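Local coordinates for protein type I modular polyketide synthase (Streptomyces albus subsp. albus, PDB 6IYT) that probably selects an ethylmalonyl extender unit from its coenzyme A thioester and loads it for chain extension in the assembly of the polyketide salinomycin, at residues D40-W45 with V93-T98; G73-G78 with A452-K457. One frame throughout, in Å; residues are numbered along the deposited sequence.

Interaction 1 of 2, residues D40-W45 with V93-T98; sequences DPLVPW and VVLGTT
Leu42 turns its CG in between its own backbone N and carbonyl carbon (chi1 78°), while Leu95 holds CG anti to its carbonyl carbon (chi1 -54°). With these torsions the two leucines meet on one face of the sheet, CD1 of Leu42 touching CB of Leu95 at 3.8 Å as the side chains cross obliquely. The other contact of Leu95 is with Pro44, two residues on from Leu42, its CD2 lying 3.8 Å from Pro44 CB, and the same CB is also touched by CG1 of Val93. Helix 428-439 lies over this face, with Arg429 against both leucines and Thr433 against Leu95. Below the side chains runs an antiparallel ladder that joins the edge strand 43-49 to the central strand 90-96 of a three-stranded sheet, consistent with the small linker subdomain that flanks the acyltransferase in modular polyketide synthases. Val43 and Gly96 form one hydrogen-bonded pair, Val43 N reaching Gly96 O at 2.7 Å from a position tilted 28° out of the carbonyl plane. Trp45 and Val94 form the other, and here Trp45 N approaches Val94 O in the carbonyl plane, at 2.8 Å and nearly straight. Between them Pro44, which has no N-H, makes a non-hydrogen-bonded pair with Leu95, so the bonding pattern loses nothing; its CA instead sets a C-H against Val94 O at 3.3 Å. On the other face Trp45 CB lies 4.3 Å from Val94 CB, and the indole leads away to Leu77 and Leu81 of helix 74-84, where NE1 is bonded to Ala74 O.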
loop_
_atom_site.group_PDB
_atom_site.type_symbol
_atom_site.label_atom_id
_atom_site.label_comp_id
_atom_site.label_asym_id
_atom_site.label_seq_id
_atom_site.Cartn_x
_atom_site.Cartn_y
_atom_site.Cartn_z
ATOM N N ASP A 40 -17.451 17.389 -5.882
ATOM C CA ASP A 40 -16.658 18.490 -6.441
ATOM C C ASP A 40 -15.258 18.512 -5.821
ATOM O O ASP A 40 -14.877 19.473 -5.167
ATOM C CB ASP A 40 -17.356 19.820 -6.189
ATOM C CG ASP A 40 -18.564 20.014 -7.075
ATOM O OD1 ASP A 40 -18.422 19.870 -8.302
ATOM O OD2 ASP A 40 -19.661 20.279 -6.540
ATOM N N PRO A 41 -14.504 17.440 -6.029
ATOM C CA PRO A 41 -13.150 17.352 -5.544
ATOM C C PRO A 41 -12.214 18.339 -6.290
ATOM O O PRO A 41 -12.546 18.836 -7.370
ATOM C CB PRO A 41 -12.774 15.912 -5.873
ATOM C CG PRO A 41 -13.499 15.652 -7.150
ATOM C CD PRO A 41 -14.788 16.426 -7.062
ATOM N N LEU A 42 -11.018 18.476 -5.802
ATOM C CA LEU A 42 -10.030 19.173 -6.537
ATOM C C LEU A 42 -9.676 18.426 -7.820
ATOM O O LEU A 42 -9.991 17.240 -7.983
ATOM C CB LEU A 42 -8.784 19.461 -5.663
ATOM C CG LEU A 42 -7.783 18.371 -5.388
ATOM C CD1 LEU A 42 -6.614 18.924 -4.596
ATOM C CD2 LEU A 42 -8.432 17.234 -4.645
ATOM N N VAL A 43 -9.030 19.156 -8.722
ATOM C CA VAL A 43 -8.818 18.766 -10.117
ATOM C C VAL A 43 -7.284 18.688 -10.306
ATOM O O VAL A 43 -6.601 19.574 -9.828
ATOM C CB VAL A 43 -9.302 19.947 -11.025
ATOM C CG1 VAL A 43 -9.222 19.588 -12.476
ATOM C CG2 VAL A 43 -10.707 20.396 -10.610
ATOM N N PRO A 44 -6.790 17.751 -11.154
ATOM C CA PRO A 44 -5.405 17.827 -11.634
ATOM C C PRO A 44 -5.290 18.481 -12.993
ATOM O O PRO A 44 -6.075 18.213 -13.878
ATOM C CB PRO A 44 -5.006 16.358 -11.735
ATOM C CG PRO A 44 -6.253 15.688 -12.206
ATOM C CD PRO A 44 -7.399 16.455 -11.514
ATOM N N TRP A 45 -4.283 19.339 -13.151
ATOM C CA TRP A 45 -3.867 19.824 -14.443
ATOM C C TRP A 45 -2.495 19.205 -14.748
ATOM O O TRP A 45 -1.509 19.506 -14.046
ATOM C CB TRP A 45 -3.706 21.345 -14.408
ATOM C CG TRP A 45 -4.948 22.117 -14.516
ATOM C CD1 TRP A 45 -6.241 21.627 -14.539
ATOM C CD2 TRP A 45 -5.049 23.533 -14.696
ATOM N NE1 TRP A 45 -7.129 22.670 -14.637
ATOM C CE2 TRP A 45 -6.423 23.848 -14.745
ATOM C CE3 TRP A 45 -4.101 24.577 -14.802
ATOM C CZ2 TRP A 45 -6.880 25.166 -14.894
ATOM C CZ3 TRP A 45 -4.545 25.857 -14.968
ATOM C CH2 TRP A 45 -5.927 26.151 -15.016
ATOM N N VAL A 93 2.302 18.012 -12.313
ATOM C CA VAL A 93 0.893 18.046 -12.030
ATOM C C VAL A 93 0.601 19.145 -11.017
ATOM O O VAL A 93 1.252 19.245 -9.976
ATOM C CB VAL A 93 0.412 16.717 -11.494
ATOM C CG1 VAL A 93 -1.065 16.764 -11.179
ATOM C CG2 VAL A 93 0.772 15.586 -12.470
ATOM N N VAL A 94 -0.383 19.964 -11.343
ATOM C CA VAL A 94 -0.926 20.943 -10.434
ATOM C C VAL A 94 -2.295 20.483 -9.929
ATOM O O VAL A 94 -3.116 20.027 -10.723
ATOM C CB VAL A 94 -1.102 22.305 -11.176
ATOM C CG1 VAL A 94 -1.504 23.381 -10.216
ATOM C CG2 VAL A 94 0.193 22.688 -11.865
ATOM N N LEU A 95 -2.579 20.757 -8.652
ATOM C CA LEU A 95 -3.866 20.411 -8.029
ATOM C C LEU A 95 -4.557 21.639 -7.487
ATOM O O LEU A 95 -3.903 22.548 -6.977
ATOM C CB LEU A 95 -3.668 19.411 -6.903
ATOM C CG LEU A 95 -2.912 18.122 -7.264
ATOM C CD1 LEU A 95 -2.739 17.300 -6.009
ATOM C CD2 LEU A 95 -3.647 17.332 -8.318
ATOM N N GLY A 96 -5.875 21.696 -7.665
ATOM C CA GLY A 96 -6.674 22.774 -7.100
ATOM C C GLY A 96 -8.107 22.694 -7.552
ATOM O O GLY A 96 -8.487 21.801 -8.292
ATOM N N THR A 97 -8.915 23.653 -7.131
ATOM C CA THR A 97 -10.320 23.627 -7.469
ATOM C C THR A 97 -10.713 24.749 -8.433
ATOM O O THR A 97 -11.385 24.512 -9.449
ATOM C CB THR A 97 -11.186 23.705 -6.223
ATOM O OG1 THR A 97 -10.875 22.606 -5.375
ATOM C CG2 THR A 97 -12.663 23.635 -6.603
ATOM N N THR A 98 -10.251 25.948 -8.154
ATOM C CA THR A 98 -10.560 27.067 -9.000
ATOM C C THR A 98 -9.471 27.220 -10.008
ATOM O O THR A 98 -8.339 26.820 -9.763
ATOM C CB THR A 98 -10.682 28.342 -8.180
ATOM O OG1 THR A 98 -9.389 28.727 -7.671
ATOM C CG2 THR A 98 -11.656 28.109 -7.014
#

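Interaction 2 of 2, residues G73-G78 with A452-K457; sequences GATDLG and AGRGAK
Asp76 and Lys457 meet with their side chains crossing at a slant, and the carboxylate lies beside the CG methylene of the lysine instead of facing its amine. Asp76 OD1 accepts the backbone N-H of Lys457 at 3.0 Å, with an N-H...O angle of 158°. The donor stands above the carboxylate plane, 52° out of it. Asp76 OD1 also lies 3.5 Å from Ala456 CA. The lysine's CG sits between its backbone N and carbonyl carbon (chi1 45°), which lays this methylene against the carboxylate, 3.6 Å from Asp76 OD1. Farther out the chain bends and leads away: NZ stays 6.2 Å from Asp76 OD2, a separation at which any attraction between the charges is probably modest.

One residue earlier on the helix, Thr75 presents both its branches to the incoming chain. Its OG1 rests against the methyl of Ala456, 3.9 Å from CB, and its CG2 lies 3.7 Å from NH2 of Arg454. The threonine and arginine side chains cross at about a right angle, and bends at chi2 and chi3 fold the arginine back toward the helix. The guanidinium has other partners: NH1 makes a weak hydrogen bond to Pro41 O, and NH2 a long, weak ion pair with Asp40.

The whole forms a surface contact between the first turn of helix 74-84 and the irregular chain that follows helix 428-439. On its inner side the same helical turn packs Thr75 against Val43 and Leu77 against Trp45 of strand 43-49, while Ala74 touches helix 99-105.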
loop_
_atom_site.group_PDB
_atom_site.type_symbol
_atom_site.label_atom_id
_atom_site.label_comp_id
_atom_site.label_asym_id
_atom_site.label_seq_id
_atom_site.Cartn_x
_atom_site.Cartn_y
_atom_site.Cartn_z
ATOM N N GLY A 73 -13.256 26.945 -17.507
ATOM C CA GLY A 73 -13.580 26.118 -16.375
ATOM C C GLY A 73 -12.395 25.279 -15.961
ATOM O O GLY A 73 -11.756 24.644 -16.799
ATOM N N ALA A 74 -12.180 25.189 -14.664
ATOM C CA ALA A 74 -11.078 24.431 -14.120
ATOM C C ALA A 74 -11.153 22.990 -14.567
ATOM O O ALA A 74 -10.157 22.415 -15.030
ATOM C CB ALA A 74 -11.079 24.515 -12.601
ATOM N N THR A 75 -12.317 22.372 -14.444
ATOM C CA THR A 75 -12.393 20.984 -14.720
ATOM C C THR A 75 -12.358 20.693 -16.232
ATOM O O THR A 75 -11.719 19.718 -16.670
ATOM C CB THR A 75 -13.574 20.303 -13.975
ATOM O OG1 THR A 75 -14.662 20.106 -14.863
ATOM C CG2 THR A 75 -14.016 21.170 -12.767
ATOM N N ASP A 76 -12.889 21.612 -17.050
ATOM C CA ASP A 76 -12.756 21.469 -18.512
ATOM C C ASP A 76 -11.262 21.493 -18.930
ATOM O O ASP A 76 -10.849 20.770 -19.848
ATOM C CB ASP A 76 -13.495 22.600 -19.254
ATOM C CG ASP A 76 -15.031 22.541 -19.089
ATOM O OD1 ASP A 76 -15.574 21.448 -18.783
ATOM O OD2 ASP A 76 -15.684 23.546 -19.470
ATOM N N LEU A 77 -10.508 22.422 -18.376
ATOM C CA LEU A 77 -9.049 22.515 -18.706
ATOM C C LEU A 77 -8.299 21.263 -18.275
ATOM O O LEU A 77 -7.506 20.714 -19.029
ATOM C CB LEU A 77 -8.430 23.746 -18.078
ATOM C CG LEU A 77 -8.867 25.063 -18.708
ATOM C CD1 LEU A 77 -8.580 26.239 -17.779
ATOM C CD2 LEU A 77 -8.151 25.233 -20.026
ATOM N N GLY A 78 -8.617 20.760 -17.099
ATOM C CA GLY A 78 -7.969 19.532 -16.617
ATOM C C GLY A 78 -8.290 18.356 -17.532
ATOM O O GLY A 78 -7.410 17.591 -17.920
ATOM N N ALA A 452 -14.419 11.351 -14.750
ATOM C CA ALA A 452 -15.708 10.636 -14.904
ATOM C C ALA A 452 -16.760 11.245 -13.982
ATOM O O ALA A 452 -16.490 11.505 -12.797
ATOM C CB ALA A 452 -15.536 9.169 -14.610
ATOM N N GLY A 453 -17.888 11.650 -14.585
ATOM C CA GLY A 453 -19.043 12.120 -13.834
ATOM C C GLY A 453 -19.033 13.613 -13.559
ATOM O O GLY A 453 -19.926 14.128 -12.882
ATOM N N ARG A 454 -17.967 14.305 -13.968
ATOM C CA ARG A 454 -17.819 15.724 -13.604
ATOM C C ARG A 454 -18.540 16.630 -14.604
ATOM O O ARG A 454 -18.546 17.845 -14.438
ATOM C CB ARG A 454 -16.349 16.116 -13.540
ATOM C CG ARG A 454 -15.518 15.320 -12.534
ATOM C CD ARG A 454 -15.964 15.576 -11.084
ATOM N NE ARG A 454 -16.043 17.006 -10.767
ATOM C CZ ARG A 454 -15.023 17.756 -10.319
ATOM N NH1 ARG A 454 -13.820 17.218 -10.085
ATOM N NH2 ARG A 454 -15.230 19.039 -10.029
ATOM N N GLY A 455 -18.955 16.049 -15.718
ATOM C CA GLY A 455 -19.596 16.801 -16.794
ATOM C C GLY A 455 -18.646 17.715 -17.554
ATOM O O GLY A 455 -19.033 18.796 -17.981
ATOM N N ALA A 456 -17.372 17.314 -17.642
ATOM C CA ALA A 456 -16.336 18.108 -18.333
ATOM C C ALA A 456 -16.458 18.015 -19.860
ATOM O O ALA A 456 -17.052 17.063 -20.400
ATOM C CB ALA A 456 -14.943 17.657 -17.896
ATOM N N LYS A 457 -15.913 19.008 -20.555
ATOM C CA LYS A 457 -15.814 18.958 -22.018
ATOM C C LYS A 457 -14.480 19.515 -22.456
ATOM O O LYS A 457 -13.885 20.359 -21.758
ATOM C CB LYS A 457 -16.928 19.769 -22.663
ATOM C CG LYS A 457 -17.139 21.134 -22.023
ATOM C CD LYS A 457 -18.158 21.971 -22.790
ATOM C CE LYS A 457 -17.476 22.829 -23.847
ATOM N NZ LYS A 457 -18.247 22.878 -25.127
#

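Interactions 1 and 2 adjoin, their centres about 10 Å apart, and along the chain their segments alternate. Helix 74-84 joins them directly: besides the indole bond to Ala74 O, Trp45 CD1 of interaction 1 packs 3.4 Å from Gly78 CA of interaction 2. On the other flank Arg454 reaches Pro41, its NH1 lying 3.3 Å from Pro41 CD. Chain from after helix 428-439 is thereby brought back onto the loop leading into strand 43-49 and onto helix 74-84. Both contacts lie far out on the same side of the molecule, about 23 and 29 Å from the chain's centre, and involve neither Ser213 nor its GxSxG motif, the probable nucleophile elbow.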